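Local coordinates for protein NADPH-dependent aldehyde reductase YqhD (Escherichia coli, PDB 4QGS) that reduces a broad range of short-chain aldehydes, among them butanal, propanal, acrolein and malondialdehyde, to alcohols with NADPH as hydride donor and one zinc ion per subunit, at residues P195-Q198 with V199-V203; L235-D238 with G239-L243; L290-A293 with Q294-A297; P351-L354 with S355-G358. All blocks are in the same frame, centred on the assembly; numbering follows the deposited sequence. Where two conformers were deposited one is given.

In the fold
All four contacts are local, each between neighbouring turns of one stretch of chain, and all belong to the helical part of this iron-containing alcohol dehydrogenase fold. Contact 1 opens helix 196-211 and contact 3 opens helix 292-306. Contact 2 sits late in helix 222-244 and packs on contact 1 through Leu-243 and Val-199. Contact 4, whose centre lies about 22 Å from that of the chain, leans on contact 3 through Tyr-357. Contact 3 alone reaches the metal and has no fully exposed residue, while contacts 1, 2 and 4 mix buried and exposed ones. Contact 2 keeps its charge pairing within itself, whereas contacts 1 and 3 share a salt bridge; carbonyl-directed hydroxyls mark contacts 3 and 4.

Contact 1: P195-Q198 with V199-V203; sequences PPRQ and VANGV
Asn-201 leans back over the carbonyl of Arg-197, one turn earlier at the start of helix 196-211. Its CB lies 3.4 Å from Arg-197 O, and CG comes nearer still, at 3.1 Å from the same oxygen. With chi1 at -73°, CG stands beside its own backbone N, which brings the amide over Arg-197 O. OD1 and ND2 straddle that oxygen without bonding to it; what Arg-197 O accepts is the backbone N-H of Asn-201, at 2.9 Å. At the tip, ND2 passes 3.9 Å from Arg-197 CG and sits near the plane of the guanidinium, at its edge, while amide and guanidinium stand almost perpendicular, 89° apart. Along the backbone the first turn is regular: Pro-195, at the N-cap position, gives its O to Val-199 N at 3.0 Å, and Pro-196 O takes Ala-200 N. On another flank Val-199 CG2 lies 3.5 Å from Pro-195 O, and the valine packs on Ala-242 and Leu-243 of helix 222-244. One turn apart, Arg-197 NH1 by a salt bridge and Asn-201 ND2 by a hydrogen bond supply the two oxygens of the one Asp-291 carboxylate, which probably favours its charged form.

Contact 2: L235-D238 with G239-L243; sequences LIED and GPKAL
Pro-240 presses its ring against the preceding turn of helix 222-244, with CD only 3.1 Å from Ile-236 O and 3.6 Å from Leu-235 O. Having no N-H, the proline cannot bond to Ile-236 O, and its CD occupies the place where a donor would stand. This tight side continues outward: Pro-240 and Ile-236 both touch Phe-344 of helix 330-347, while Leu-235 packs on helices 196-211 and 249-262. Regular bonding to the preceding turn lapses at both Pro-240 and Lys-241; before and after, Gly-239 N reaches Leu-235 O at 2.8 Å in a bent bond, and Ala-242 N makes a weak one to Asp-238 O. The chain of Lys-241 runs extended, with CE 3.4 Å from Glu-237 O, and its NZ forms a firm bridge to OD1 of the buried Asp-238 at 3.1 Å, nearly in line with the C-O bond. Asp-238 OD2 takes a weak hydrogen bond from Asn-254. The loose edge is exposed Glu-237, alongside the lysine with OE2 3.9 Å from Lys-241 NZ, a long salt bridge. The whole is a proline kink within a long helix, with a Glu-237, Asp-238, Lys-241 salt-bridge network on one flank.

Contact 3: L290-A293 with Q294-A297; sequences LDHA and QTLA. With ZN (zinc ion), chain B.
Two torsions place the key groups: chi1 of His-292 is 178°, with the imidazole swung out opposite its backbone N, and chi1 of Leu-296 is -54°, which lays that side chain back along the same flank. Leu-296 CD1 therefore comes over one face of the imidazole, 4.0 Å from its centroid, a CH-pi contact displaced toward the NE2 side. NE2 itself binds the zinc ion at 2.1 Å, where Asp-205, His-209, His-278 and two waters complete the site. ND1 donates to a water 2.9 Å away in the ring plane, which in turn donates to Thr-295 OG1. This second-shell link should fix the rotation of the ring. The metal ligand stands in the first turn of helix 292-306, and the carbonyl of His-292 is gripped twice: by Leu-296 N, and by Thr-295 OG1 on a lone pair at 2.7 Å. At the N-cap position, Asp-291 makes half a capping box: its N donates to Gln-294 OE1 at 2.9 Å, from above the amide plane, while the reciprocal bond is absent. Its carboxylate, held by Arg-197 and Asn-201, stacks on that amide, planes 15° apart; a water accepts from Gln-294 NE2 and donates weakly to Asp-291 OD2.

Contact 4: P351-L354 with S355-G358; sequences PTHL and SDYG
The backbone folds back from Pro-351 into a short 3-10 turn, in which Asp-356 N bonds to His-353 O and Tyr-357 N to Leu-354 O. The turn lies within the loop between helices 330-347 and 364-373 of the C-terminal helical domain. Asp-356 answers the backbone from its side chain: OD2 accepts His-353 N at 3.0 Å, met on the anti side and 30° out of the carboxylate plane, and its chi1 of -62° points the carboxylate back along the chain to reach it. The same oxygen lies at the edge of the His-353 ring, whose plane is turned 73° from the carboxylate. At its base, Asp-356 CB rests 3.5 Å from Pro-351 CB, making the proline ring one wall of the turn. Tyr-357 crosses that ring at about a right angle, with CE2 3.9 Å from Pro-351 CB. It also leans on Gln-294 and Ile-298 of helix 292-306 and on Leu-290 just before it, which ties this partly exposed loop to the helix carrying a zinc ligand. Leu-354 is buried against Ile-298, and its backbone bonds to Ala-397 near the C-terminus. The tyrosine edge gathers carbonyls: CD2 is 3.2 Å from His-353 O, and the hydroxyl OH donates to Pro-351 O at 2.7 Å.

Contact 1: P195-Q198 with V199-V203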
loop_
_atom_site.group_PDB
_atom_site.type_symbol
_atom_site.label_atom_id
_atom_site.label_comp_id
_atom_site.label_asym_id
_atom_site.label_seq_id
_atom_site.Cartn_x
_atom_site.Cartn_y
_atom_site.Cartn_z
ATOM N N PRO A 195 14.758 6.947 4.510
ATOM C CA PRO A 195 15.865 6.861 3.556
ATOM C C PRO A 195 15.369 7.003 2.124
ATOM O O PRO A 195 14.198 6.681 1.838
ATOM C CB PRO A 195 16.451 5.455 3.803
ATOM C CG PRO A 195 15.977 5.069 5.159
ATOM C CD PRO A 195 14.631 5.736 5.333
ATOM N N PRO A 196 16.243 7.478 1.226
ATOM C CA PRO A 196 15.891 7.708 -0.179
ATOM C C PRO A 196 15.263 6.466 -0.810
ATOM O O PRO A 196 14.310 6.595 -1.577
ATOM C CB PRO A 196 17.239 8.049 -0.825
ATOM C CG PRO A 196 18.045 8.644 0.298
ATOM C CD PRO A 196 17.634 7.877 1.525
ATOM N N ARG A 197 15.796 5.286 -0.488
ATOM C CA ARG A 197 15.241 4.023 -0.985
ATOM C C ARG A 197 13.748 3.905 -0.680
ATOM O O ARG A 197 12.938 3.574 -1.564
ATOM C CB ARG A 197 16.013 2.837 -0.376
ATOM C CG ARG A 197 15.356 1.467 -0.546
ATOM C CD ARG A 197 16.107 0.420 0.291
ATOM N NE ARG A 197 15.588 -0.935 0.120
ATOM C CZ ARG A 197 16.114 -2.009 0.710
ATOM N NH1 ARG A 197 15.588 -3.211 0.510
ATOM N NH2 ARG A 197 17.170 -1.879 1.509
ATOM N N GLN A 198 13.380 4.193 0.563
ATOM C CA GLN A 198 11.992 4.092 0.990
ATOM C C GLN A 198 11.136 5.204 0.386
ATOM O O GLN A 198 9.966 4.981 0.084
ATOM C CB GLN A 198 11.889 4.127 2.515
ATOM C CG GLN A 198 12.496 2.913 3.223
ATOM C CD GLN A 198 12.361 3.006 4.733
ATOM O OE1 GLN A 198 11.942 4.031 5.263
ATOM N NE2 GLN A 198 12.730 1.940 5.432
ATOM N N VAL A 199 11.717 6.390 0.215
ATOM C CA VAL A 199 10.962 7.508 -0.377
ATOM C C VAL A 199 10.649 7.188 -1.836
ATOM O O VAL A 199 9.500 7.321 -2.294
ATOM C CB VAL A 199 11.735 8.841 -0.283
ATOM C CG1 VAL A 199 11.016 9.936 -1.075
ATOM C CG2 VAL A 199 11.871 9.260 1.168
ATOM N N ALA A 200 11.669 6.745 -2.566
ATOM C CA ALA A 200 11.458 6.377 -3.971
ATOM C C ALA A 200 10.477 5.220 -4.109
ATOM O O ALA A 200 9.565 5.261 -4.958
ATOM C CB ALA A 200 12.787 6.029 -4.642
ATOM N N ASN A 201 10.647 4.178 -3.291
ATOM C CA ASN A 201 9.719 3.046 -3.351
ATOM C C ASN A 201 8.273 3.475 -3.100
ATOM O O ASN A 201 7.342 2.966 -3.740
ATOM C CB ASN A 201 10.077 1.963 -2.341
ATOM C CG ASN A 201 11.320 1.182 -2.730
ATOM O OD1 ASN A 201 11.797 1.264 -3.866
ATOM N ND2 ASN A 201 11.846 0.410 -1.780
ATOM N N GLY A 202 8.083 4.375 -2.142
ATOM C CA GLY A 202 6.744 4.863 -1.827
ATOM C C GLY A 202 6.120 5.583 -3.002
ATOM O O GLY A 202 4.917 5.423 -3.280
ATOM N N VAL A 203 6.920 6.393 -3.687
ATOM C CA VAL A 203 6.430 7.115 -4.854
ATOM C C VAL A 203 6.034 6.134 -5.963
ATOM O O VAL A 203 4.963 6.249 -6.557
ATOM C CB VAL A 203 7.474 8.124 -5.365
ATOM C CG1 VAL A 203 7.078 8.655 -6.742
ATOM C CG2 VAL A 203 7.603 9.262 -4.365
#

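Contact 2: L235-D238 with G239-L243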
loop_
_atom_site.group_PDB
_atom_site.type_symbol
_atom_site.label_atom_id
_atom_site.label_comp_id
_atom_site.label_asym_id
_atom_site.label_seq_id
_atom_site.Cartn_x
_atom_site.Cartn_y
_atom_site.Cartn_z
ATOM N N LEU A 235 2.525 13.208 -8.355
ATOM C CA LEU A 235 3.668 12.347 -8.037
ATOM C C LEU A 235 4.825 12.604 -8.997
ATOM O O LEU A 235 5.999 12.580 -8.592
ATOM C CB LEU A 235 3.250 10.871 -8.070
ATOM C CG LEU A 235 2.313 10.396 -6.954
ATOM C CD1 LEU A 235 1.824 8.966 -7.203
ATOM C CD2 LEU A 235 2.978 10.509 -5.576
ATOM N N ILE A 236 4.523 12.847 -10.267
ATOM C CA ILE A 236 5.590 13.107 -11.244
ATOM C C ILE A 236 6.265 14.446 -10.966
ATOM O O ILE A 236 7.496 14.574 -11.064
ATOM C CB ILE A 236 5.048 13.067 -12.686
ATOM C CG1 ILE A 236 4.713 11.624 -13.057
ATOM C CG2 ILE A 236 6.056 13.648 -13.662
ATOM C CD1 ILE A 236 3.757 11.490 -14.232
ATOM N N GLU A 237 5.477 15.433 -10.558
ATOM C CA GLU A 237 6.044 16.746 -10.271
ATOM C C GLU A 237 6.839 16.776 -8.967
ATOM O O GLU A 237 7.981 17.238 -8.951
ATOM C CB GLU A 237 4.956 17.825 -10.222
ATOM C CG GLU A 237 5.569 19.217 -10.008
ATOM C CD GLU A 237 4.618 20.351 -10.369
ATOM O OE1 GLU A 237 3.437 20.070 -10.682
ATOM O OE2 GLU A 237 5.061 21.522 -10.348
ATOM N N ASP A 238 6.250 16.287 -7.881
ATOM C CA ASP A 238 6.870 16.473 -6.561
ATOM C C ASP A 238 7.591 15.231 -6.031
ATOM O O ASP A 238 8.367 15.328 -5.079
ATOM C CB ASP A 238 5.819 16.940 -5.540
ATOM C CG ASP A 238 5.575 18.441 -5.599
ATOM O OD1 ASP A 238 6.082 19.099 -6.532
ATOM O OD2 ASP A 238 4.890 18.962 -4.705
ATOM N N GLY A 239 7.332 14.067 -6.622
ATOM C CA GLY A 239 8.032 12.859 -6.214
ATOM C C GLY A 239 9.545 12.983 -6.307
ATOM O O GLY A 239 10.243 12.697 -5.337
ATOM N N PRO A 240 10.062 13.423 -7.469
ATOM C CA PRO A 240 11.518 13.602 -7.563
ATOM C C PRO A 240 12.036 14.653 -6.589
ATOM O O PRO A 240 13.155 14.525 -6.089
ATOM C CB PRO A 240 11.720 14.060 -9.010
ATOM C CG PRO A 240 10.555 13.489 -9.749
ATOM C CD PRO A 240 9.409 13.637 -8.771
ATOM N N LYS A 241 11.236 15.678 -6.317
ATOM C CA LYS A 241 11.654 16.714 -5.381
ATOM C C LYS A 241 11.781 16.187 -3.951
ATOM O O LYS A 241 12.545 16.726 -3.157
ATOM C CB LYS A 241 10.671 17.878 -5.397
ATOM C CG LYS A 241 10.544 18.558 -6.732
ATOM C CD LYS A 241 9.530 19.699 -6.614
ATOM C CE LYS A 241 9.137 20.264 -7.957
ATOM N NZ LYS A 241 7.975 21.191 -7.795
ATOM N N ALA A 242 11.013 15.152 -3.614
ATOM C CA ALA A 242 11.039 14.627 -2.250
ATOM C C ALA A 242 12.409 14.007 -1.971
ATOM O O ALA A 242 12.864 13.961 -0.829
ATOM C CB ALA A 242 9.917 13.615 -2.033
ATOM N N LEU A 243 13.060 13.560 -3.034
ATOM C CA LEU A 243 14.398 12.996 -2.929
ATOM C C LEU A 243 15.453 14.103 -2.846
ATOM O O LEU A 243 16.407 14.014 -2.069
ATOM C CB LEU A 243 14.674 12.081 -4.117
ATOM C CG LEU A 243 13.822 10.815 -4.218
ATOM C CD1 LEU A 243 14.093 10.119 -5.544
ATOM C CD2 LEU A 243 14.097 9.866 -3.045
#

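Contact 3: L290-A293 with Q294-A297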
loop_
_atom_site.group_PDB
_atom_site.type_symbol
_atom_site.label_atom_id
_atom_site.label_comp_id
_atom_site.label_asym_id
_atom_site.label_seq_id
_atom_site.Cartn_x
_atom_site.Cartn_y
_atom_site.Cartn_z
ATOM N N LEU A 290 13.272 -8.938 -3.775
ATOM C CA LEU A 290 13.265 -7.567 -4.253
ATOM C C LEU A 290 12.236 -6.742 -3.475
ATOM O O LEU A 290 11.239 -7.289 -3.032
ATOM C CB LEU A 290 12.941 -7.508 -5.751
ATOM C CG LEU A 290 13.863 -8.253 -6.731
ATOM C CD1 LEU A 290 13.505 -7.862 -8.163
ATOM C CD2 LEU A 290 15.327 -7.993 -6.472
ATOM N N ASP A 291 12.504 -5.447 -3.283
ATOM C CA ASP A 291 11.516 -4.552 -2.668
ATOM C C ASP A 291 10.217 -4.604 -3.455
ATOM O O ASP A 291 10.250 -4.720 -4.680
ATOM C CB ASP A 291 11.996 -3.090 -2.629
ATOM C CG ASP A 291 13.198 -2.877 -1.735
ATOM O OD1 ASP A 291 13.533 -3.786 -0.949
ATOM O OD2 ASP A 291 13.792 -1.779 -1.809
ATOM N N HIS A 292 9.082 -4.486 -2.762
ATOM C CA HIS A 292 7.769 -4.422 -3.428
ATOM C C HIS A 292 7.785 -3.494 -4.640
ATOM O O HIS A 292 7.441 -3.905 -5.760
ATOM C CB HIS A 292 6.701 -3.969 -2.425
ATOM C CG HIS A 292 5.320 -3.816 -3.008
ATOM N ND1 HIS A 292 4.690 -4.816 -3.709
ATOM C CD2 HIS A 292 4.453 -2.774 -2.960
ATOM C CE1 HIS A 292 3.487 -4.395 -4.083
ATOM N NE2 HIS A 292 3.322 -3.161 -3.641
ATOM N N ALA A 293 8.213 -2.256 -4.434
ATOM C CA ALA A 293 8.158 -1.260 -5.503
ATOM C C ALA A 293 9.102 -1.574 -6.656
ATOM O O ALA A 293 8.806 -1.236 -7.802
ATOM C CB ALA A 293 8.463 0.127 -4.951
ATOM N N GLN A 294 10.241 -2.208 -6.358
ATOM C CA GLN A 294 11.160 -2.614 -7.424
ATOM C C GLN A 294 10.482 -3.617 -8.346
ATOM O O GLN A 294 10.621 -3.539 -9.570
ATOM C CB GLN A 294 12.452 -3.219 -6.837
ATOM C CG GLN A 294 13.277 -2.218 -6.061
ATOM C CD GLN A 294 14.406 -2.875 -5.266
ATOM O OE1 GLN A 294 14.380 -4.082 -4.998
ATOM N NE2 GLN A 294 15.394 -2.073 -4.872
ATOM N N THR A 295 9.723 -4.543 -7.774
ATOM C CA THR A 295 9.066 -5.544 -8.617
ATOM C C THR A 295 8.008 -4.887 -9.508
ATOM O O THR A 295 7.779 -5.332 -10.638
ATOM C CB THR A 295 8.412 -6.666 -7.794
ATOM O OG1 THR A 295 7.240 -6.167 -7.129
ATOM C CG2 THR A 295 9.421 -7.235 -6.770
ATOM N N LEU A 296 7.366 -3.831 -9.006
ATOM C CA LEU A 296 6.356 -3.124 -9.801
ATOM C C LEU A 296 6.982 -2.341 -10.949
ATOM O O LEU A 296 6.427 -2.283 -12.052
ATOM C CB LEU A 296 5.528 -2.170 -8.913
ATOM C CG LEU A 296 4.867 -2.786 -7.676
ATOM C CD1 LEU A 296 4.105 -1.705 -6.865
ATOM C CD2 LEU A 296 3.943 -3.947 -8.021
ATOM N N ALA A 297 8.122 -1.714 -10.684
ATOM C CA ALA A 297 8.810 -0.921 -11.692
ATOM C C ALA A 297 9.301 -1.818 -12.822
ATOM O O ALA A 297 9.336 -1.411 -13.984
ATOM C CB ALA A 297 9.970 -0.167 -11.075
HETATM ZN ZN ZN B . 1.583 -1.988 -3.697
HETATM O O HOH W 1 14.249 0.504 -4.347
HETATM O O HOH W 2 5.970 -7.262 -4.709
HETATM O O HOH W 3 0.527 -3.391 -2.553
HETATM O O HOH W 4 1.754 -1.328 -1.655
#

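Contact 4: P351-L354 with S355-G358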
loop_
_atom_site.group_PDB
_atom_site.type_symbol
_atom_site.label_atom_id
_atom_site.label_comp_id
_atom_site.label_asym_id
_atom_site.label_seq_id
_atom_site.Cartn_x
_atom_site.Cartn_y
_atom_site.Cartn_z
ATOM N N PRO A 351 15.392 0.809 -10.760
ATOM C CA PRO A 351 15.627 0.169 -12.063
ATOM C C PRO A 351 14.478 -0.710 -12.535
ATOM O O PRO A 351 13.760 -1.294 -11.719
ATOM C CB PRO A 351 16.885 -0.684 -11.812
ATOM C CG PRO A 351 17.574 -0.009 -10.696
ATOM C CD PRO A 351 16.483 0.535 -9.808
ATOM N N THR A 352 14.329 -0.840 -13.847
ATOM C CA THR A 352 13.139 -1.491 -14.392
ATOM C C THR A 352 13.370 -2.775 -15.193
ATOM O O THR A 352 12.464 -3.246 -15.850
ATOM C CB THR A 352 12.364 -0.507 -15.290
ATOM O OG1 THR A 352 13.188 -0.134 -16.400
ATOM C CG2 THR A 352 11.964 0.750 -14.502
ATOM N N HIS A 353 14.567 -3.358 -15.131
ATOM C CA HIS A 353 14.810 -4.648 -15.773
ATOM C C HIS A 353 15.359 -5.668 -14.772
ATOM O O HIS A 353 16.086 -5.297 -13.846
ATOM C CB HIS A 353 15.790 -4.498 -16.954
ATOM C CG HIS A 353 15.280 -3.627 -18.065
ATOM N ND1 HIS A 353 15.571 -2.283 -18.154
ATOM C CD2 HIS A 353 14.492 -3.910 -19.130
ATOM C CE1 HIS A 353 14.983 -1.774 -19.222
ATOM N NE2 HIS A 353 14.323 -2.742 -19.834
ATOM N N LEU A 354 15.016 -6.942 -14.966
ATOM C CA LEU A 354 15.499 -8.009 -14.089
ATOM C C LEU A 354 17.020 -8.001 -14.037
ATOM O O LEU A 354 17.606 -8.176 -12.975
ATOM C CB LEU A 354 14.994 -9.381 -14.551
ATOM C CG LEU A 354 13.489 -9.595 -14.370
ATOM C CD1 LEU A 354 13.037 -10.878 -15.073
ATOM C CD2 LEU A 354 13.159 -9.667 -12.896
ATOM N N SER A 355 17.652 -7.746 -15.176
ATOM C CA SER A 355 19.116 -7.774 -15.224
ATOM C C SER A 355 19.769 -6.710 -14.324
ATOM O O SER A 355 20.891 -6.901 -13.852
ATOM C CB SER A 355 19.597 -7.611 -16.662
ATOM O OG SER A 355 19.217 -6.364 -17.199
ATOM N N ASP A 356 19.070 -5.604 -14.069
ATOM C CA ASP A 356 19.574 -4.569 -13.156
ATOM C C ASP A 356 19.732 -5.086 -11.729
ATOM O O ASP A 356 20.455 -4.493 -10.931
ATOM C CB ASP A 356 18.638 -3.357 -13.130
ATOM C CG ASP A 356 18.520 -2.677 -14.470
ATOM O OD1 ASP A 356 19.555 -2.520 -15.152
ATOM O OD2 ASP A 356 17.393 -2.293 -14.837
ATOM N N TYR A 357 19.034 -6.171 -11.414
ATOM C CA TYR A 357 19.058 -6.771 -10.083
ATOM C C TYR A 357 19.817 -8.093 -10.051
ATOM O O TYR A 357 19.762 -8.831 -9.067
ATOM C CB TYR A 357 17.631 -6.976 -9.571
ATOM C CG TYR A 357 16.838 -5.686 -9.496
ATOM C CD1 TYR A 357 16.799 -4.934 -8.326
ATOM C CD2 TYR A 357 16.130 -5.220 -10.598
ATOM C CE1 TYR A 357 16.067 -3.750 -8.252
ATOM C CE2 TYR A 357 15.407 -4.039 -10.544
ATOM C CZ TYR A 357 15.373 -3.305 -9.366
ATOM O OH TYR A 357 14.648 -2.130 -9.301
ATOM N N GLY A 358 20.535 -8.377 -11.129
ATOM C CA GLY A 358 21.329 -9.592 -11.221
ATOM C C GLY A 358 20.558 -10.855 -11.564
ATOM O O GLY A 358 21.058 -11.964 -11.405
#